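Local atomic coordinates of acetylxylan esterase (PDB entry 5BN1), a protein that removes acetyl side groups from the xylose backbone units of xylan and xylo-oligosaccharides during plant biomass degradation. Residues G31-G36 against I54-K59; D76-K81 against V121-P126. The protein carries 1 engineered substitution. All coordinates share one frame; numbering follows the deposited sequence. Where two conformers were deposited one is given.

Contact 1 of 2, residues G31-G36 against I54-K59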
loop_
_atom_site.group_PDB
_atom_site.type_symbol
_atom_site.label_atom_id
_atom_site.label_comp_id
_atom_site.label_asym_id
_atom_site.label_seq_id
_atom_site.Cartn_x
_atom_site.Cartn_y
_atom_site.Cartn_z
ATOM N N GLY A 31 -2.684 12.851 19.051
ATOM C CA GLY A 31 -2.712 12.493 17.741
ATOM C C GLY A 31 -3.766 13.354 17.163
ATOM O O GLY A 31 -3.608 13.889 16.041
ATOM N N ALA A 32 -4.915 13.428 17.862
ATOM C CA ALA A 32 -6.016 14.082 17.189
ATOM C C ALA A 32 -5.780 15.612 16.909
ATOM O O ALA A 32 -6.493 16.158 16.126
ATOM C CB ALA A 32 -7.323 13.961 17.994
ATOM N N LEU A 33 -4.925 16.203 17.703
ATOM C CA LEU A 33 -4.608 17.656 17.667
ATOM C C LEU A 33 -3.605 18.015 16.587
ATOM O O LEU A 33 -3.319 19.167 16.369
ATOM C CB LEU A 33 -4.088 18.172 18.989
ATOM C CG LEU A 33 -5.045 18.238 20.226
ATOM C CD1 LEU A 33 -4.398 18.773 21.466
ATOM C CD2 LEU A 33 -6.332 18.989 19.824
ATOM N N GLY A 34 -3.040 17.009 15.949
ATOM C CA GLY A 34 -1.999 17.225 14.955
ATOM C C GLY A 34 -0.674 17.410 15.563
ATOM O O GLY A 34 -0.449 17.199 16.756
ATOM N N THR A 35 0.288 17.777 14.700
ATOM C CA THR A 35 1.695 17.801 15.103
ATOM C C THR A 35 2.392 19.123 15.083
ATOM O O THR A 35 3.613 19.209 14.864
ATOM C CB THR A 35 2.521 16.823 14.201
ATOM O OG1 THR A 35 2.311 17.154 12.829
ATOM C CG2 THR A 35 1.984 15.400 14.470
ATOM N N GLY A 36 1.689 20.224 15.356
ATOM C CA GLY A 36 2.256 21.558 15.290
ATOM C C GLY A 36 1.841 22.316 16.551
ATOM O O GLY A 36 1.734 21.841 17.688
ATOM N N ILE A 54 -8.075 22.160 30.752
ATOM C CA ILE A 54 -8.698 22.679 29.530
ATOM C C ILE A 54 -8.965 21.583 28.547
ATOM O O ILE A 54 -8.184 20.589 28.499
ATOM C CB ILE A 54 -7.880 23.784 28.878
ATOM C CG1 ILE A 54 -6.507 23.326 28.585
ATOM C CG2 ILE A 54 -7.824 24.991 29.773
ATOM C CD1 ILE A 54 -5.901 24.257 27.563
ATOM N N ARG A 55 -10.066 21.716 27.818
ATOM C CA ARG A 55 -10.340 20.792 26.765
ATOM C C ARG A 55 -10.110 21.564 25.459
ATOM O O ARG A 55 -10.444 22.654 25.318
ATOM C CB ARG A 55 -11.749 20.253 26.767
ATOM C CG ARG A 55 -12.388 20.016 28.119
ATOM C CD ARG A 55 -13.848 19.738 27.733
ATOM N NE ARG A 55 -13.776 19.232 26.329
ATOM C CZ ARG A 55 -14.811 18.935 25.554
ATOM N NH1 ARG A 55 -16.046 19.137 25.984
ATOM N NH2 ARG A 55 -14.610 18.499 24.338
ATOM N N VAL A 56 -9.340 20.945 24.582
ATOM C CA VAL A 56 -8.879 21.574 23.324
ATOM C C VAL A 56 -9.320 20.811 22.134
ATOM O O VAL A 56 -9.276 19.575 22.065
ATOM C CB VAL A 56 -7.357 21.808 23.357
ATOM C CG1 VAL A 56 -6.870 22.473 22.053
ATOM C CG2 VAL A 56 -6.936 22.604 24.536
ATOM N N VAL A 57 -9.827 21.549 21.102
ATOM C CA VAL A 57 -10.312 21.029 19.857
ATOM C C VAL A 57 -9.551 21.777 18.695
ATOM O O VAL A 57 -9.343 22.972 18.800
ATOM C CB VAL A 57 -11.837 21.296 19.679
ATOM C CG1 VAL A 57 -12.347 20.603 18.462
ATOM C CG2 VAL A 57 -12.619 20.844 20.913
ATOM N N ASN A 58 -9.118 21.011 17.690
ATOM C CA ASN A 58 -8.464 21.563 16.530
ATOM C C ASN A 58 -9.294 21.408 15.333
ATOM O O ASN A 58 -9.603 20.333 14.811
ATOM C CB ASN A 58 -7.107 20.852 16.332
ATOM C CG ASN A 58 -6.280 21.514 15.231
ATOM O OD1 ASN A 58 -6.783 22.277 14.407
ATOM N ND2 ASN A 58 -4.992 21.132 15.153
ATOM N N LYS A 59 -9.794 22.548 14.817
ATOM C CA LYS A 59 -10.609 22.636 13.629
ATOM C C LYS A 59 -9.922 23.232 12.410
ATOM O O LYS A 59 -10.547 23.680 11.439
ATOM C CB LYS A 59 -11.985 23.355 13.914
ATOM C CG LYS A 59 -12.844 22.506 14.846
ATOM C CD LYS A 59 -13.390 21.301 14.226
ATOM C CE LYS A 59 -14.513 20.654 15.072
ATOM N NZ LYS A 59 -15.130 19.495 14.384
#

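Contact 2 of 2, residues D76-K81 against V121-P126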
loop_
_atom_site.group_PDB
_atom_site.type_symbol
_atom_site.label_atom_id
_atom_site.label_comp_id
_atom_site.label_asym_id
_atom_site.label_seq_id
_atom_site.Cartn_x
_atom_site.Cartn_y
_atom_site.Cartn_z
ATOM N N ASP A 76 -18.501 24.015 12.565
ATOM C CA ASP A 76 -17.182 23.769 13.183
ATOM C C ASP A 76 -16.763 24.641 14.314
ATOM O O ASP A 76 -15.833 24.307 15.080
ATOM C CB ASP A 76 -16.036 23.831 12.096
ATOM C CG ASP A 76 -16.072 22.682 11.146
ATOM O OD1 ASP A 76 -16.863 21.675 11.324
ATOM O OD2 ASP A 76 -15.317 22.655 10.141
ATOM N N VAL A 77 -17.514 25.726 14.568
ATOM C CA VAL A 77 -17.252 26.567 15.670
ATOM C C VAL A 77 -18.508 26.637 16.561
ATOM O O VAL A 77 -18.482 26.174 17.677
ATOM C CB VAL A 77 -16.792 27.970 15.286
ATOM C CG1 VAL A 77 -16.529 28.851 16.421
ATOM C CG2 VAL A 77 -15.493 27.866 14.409
ATOM N N ILE A 78 -19.542 27.286 16.032
ATOM C CA ILE A 78 -20.725 27.564 16.915
ATOM C C ILE A 78 -21.280 26.336 17.536
ATOM O O ILE A 78 -21.468 26.327 18.770
ATOM C CB ILE A 78 -21.820 28.329 16.090
ATOM C CG1 ILE A 78 -21.296 29.630 15.520
ATOM C CG2 ILE A 78 -22.993 28.647 17.075
ATOM C CD1 ILE A 78 -20.594 30.524 16.362
ATOM N N ALA A 79 -21.475 25.294 16.786
ATOM C CA ALA A 79 -22.130 24.077 17.234
ATOM C C ALA A 79 -21.242 23.300 18.238
ATOM O O ALA A 79 -21.754 22.445 18.942
ATOM C CB ALA A 79 -22.515 23.256 16.070
ATOM N N GLN A 80 -19.938 23.606 18.310
ATOM C CA GLN A 80 -19.012 23.008 19.299
ATOM C C GLN A 80 -19.074 23.608 20.652
ATOM O O GLN A 80 -18.413 23.180 21.602
ATOM C CB GLN A 80 -17.545 23.130 18.777
ATOM C CG GLN A 80 -17.374 22.583 17.397
ATOM C CD GLN A 80 -17.767 21.113 17.194
ATOM O OE1 GLN A 80 -17.500 20.272 18.036
ATOM N NE2 GLN A 80 -18.390 20.806 16.070
ATOM N N LYS A 81 -19.826 24.693 20.776
ATOM C CA LYS A 81 -19.951 25.426 22.015
ATOM C C LYS A 81 -18.688 25.669 22.743
ATOM O O LYS A 81 -18.534 25.377 23.915
ATOM C CB LYS A 81 -20.928 24.654 22.934
ATOM C CG LYS A 81 -22.251 24.306 22.272
ATOM C CD LYS A 81 -23.037 25.582 21.922
ATOM C CE LYS A 81 -24.456 25.302 21.391
ATOM N NZ LYS A 81 -25.137 24.544 22.480
ATOM N N VAL A 121 -16.034 37.458 14.016
ATOM C CA VAL A 121 -15.649 37.828 15.383
ATOM C C VAL A 121 -16.862 38.398 16.090
ATOM O O VAL A 121 -17.181 38.023 17.193
ATOM C CB VAL A 121 -14.492 38.722 15.459
ATOM C CG1 VAL A 121 -14.209 39.176 16.845
ATOM C CG2 VAL A 121 -13.222 38.004 14.881
ATOM N N LEU A 122 -17.566 39.305 15.395
ATOM C CA LEU A 122 -18.731 39.896 16.092
ATOM C C LEU A 122 -19.809 38.956 16.307
ATOM O O LEU A 122 -20.526 39.104 17.388
ATOM C CB LEU A 122 -19.229 41.120 15.198
ATOM C CG LEU A 122 -18.382 42.315 15.090
ATOM C CD1 LEU A 122 -18.930 43.320 14.017
ATOM C CD2 LEU A 122 -18.184 42.977 16.450
ATOM N N GLU A 123 -20.071 37.999 15.455
ATOM C CA GLU A 123 -21.112 36.985 15.610
ATOM C C GLU A 123 -20.753 36.054 16.799
ATOM O O GLU A 123 -21.618 35.539 17.533
ATOM C CB GLU A 123 -21.269 36.142 14.306
ATOM C CG GLU A 123 -22.079 34.865 14.415
ATOM C CD GLU A 123 -21.965 33.916 13.210
ATOM O OE1 GLU A 123 -21.390 34.290 12.123
ATOM O OE2 GLU A 123 -22.472 32.783 13.395
ATOM N N THR A 124 -19.468 35.741 16.888
ATOM C CA THR A 124 -19.017 34.768 17.844
ATOM C C THR A 124 -18.870 35.346 19.280
ATOM O O THR A 124 -19.147 34.653 20.266
ATOM C CB THR A 124 -17.627 34.176 17.345
ATOM O OG1 THR A 124 -17.895 33.635 16.035
ATOM C CG2 THR A 124 -17.180 33.075 18.321
ATOM N N LYS A 125 -18.444 36.570 19.398
ATOM C CA LYS A 125 -18.089 37.183 20.646
ATOM C C LYS A 125 -19.208 36.995 21.741
ATOM O O LYS A 125 -18.900 36.577 22.858
ATOM C CB LYS A 125 -17.735 38.607 20.457
ATOM C CG LYS A 125 -17.540 39.361 21.709
ATOM C CD LYS A 125 -17.091 40.735 21.471
ATOM C CE LYS A 125 -16.785 41.347 22.839
ATOM N NZ LYS A 125 -16.627 42.758 22.609
ATOM N N PRO A 126 -20.479 37.164 21.363
ATOM C CA PRO A 126 -21.519 37.046 22.438
ATOM C C PRO A 126 -21.778 35.651 22.932
ATOM O O PRO A 126 -22.347 35.537 24.056
ATOM C CB PRO A 126 -22.836 37.548 21.766
ATOM C CG PRO A 126 -22.478 38.020 20.422
ATOM C CD PRO A 126 -21.022 37.750 20.124
#

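Contact 1 of 2, residues G31-G36 against I54-K59
The carboxamide of Asn58 meets the turn at Leu33 through its amino edge and not over a face: ND2 donates to Leu33 O at 2.9 Å, with an N-H...O angle of 150° and the acceptor almost in the amide plane. Seen from the carbonyl, the donor arrives from above, 49° out of the plane of that group. The apolar part of the contact lies next to this bond. Leu33 CD2 rests 4.0 Å from Asn58 CB. The same methyl comes to 3.7 Å from Val56 O and also touches Val56 CG1. A single branch thus bridges two residues whose side chains both set out toward the turn, while that of Val57 between them leaves the other way. The start of the Leu33 side chain runs neither at the strand nor away from it; with CG set anti to the carbonyl carbon, its far end swings in.

Strand 55-58 is the outermost strand on one side of the parallel sheet of this SGNH hydrolase, and helix 37-48 makes the beta-alpha-beta crossover that joins it to strand 8-13. Residues 31-36 lie in the connection just before that helix, with Gly36 as its N-cap, and Val42 of the helix packs on both Leu33 and Val56. With CG opposite the backbone N (chi1 -172°), the Asn58 amide is carried toward the turn. Its remaining polar contacts reach beyond the turn: OD1 accepts from Gly60 N and ND2 also donates to Thr17 O. A leucine here would probably leave Leu33 O, Thr17 O and Gly60 N without this shared buried partner.

Contact 2 of 2, residues D76-K81 against V121-P126
Ile78 meets Glu123 and Thr124 with the outer part of its side chain alone, and apolar carbon faces oxygen with no hydrogen bond between the segments. The enclosed side is at Thr124, which is buried. Beside its own backbone N (chi1 -58°), OG1 can turn back to Leu120 O one turn earlier, and it is bonded to Trp73 NE1 as well. Ile78 CD1 comes to 4.1 Å from Thr124 OG1, a methyl lying against a hydroxyl that is already held. The solvent side is at Glu123, where the approach is just as close but the residue is exposed. Its extended chain crosses Ile78 at a slant and brings OE2 to 4.0 Å from Ile78 CG1. Only 117 Å² is buried between the segments, and the nearest CA atoms, those of Ile78 and Thr124, stay 7.5 Å apart. Trp73 touches both Ile78 and Glu123, and Leu127 also packs on Ile78. The contact thus joins the C-terminal ends of helices 66-78 and 110-124 where they lie against the parallel sheet, Val77 resting on Leu10 and Ile12 of strand 8-13, and Thr124 on Ile131 of strand 130-134.

Overall arrangement
The two contacts follow one another along the chain, their centres 18 Å apart: strand 55-58 of contact 1 leads into helix 66-78, whose end carries contact 2. They lie on opposite sides of the parallel sheet, Val56 meeting Phe11 of strand 8-13 while Val77 meets its neighbours Leu10 and Ile12. Lys59 links them directly, its CG 3.5 Å from Asp76 O. Contact 1 is the one nearer the inferred catalytic site, with the side chain of Asn58 about 10 Å from that of Ser15, the probable nucleophile; contact 2 is remote from the annotated sites.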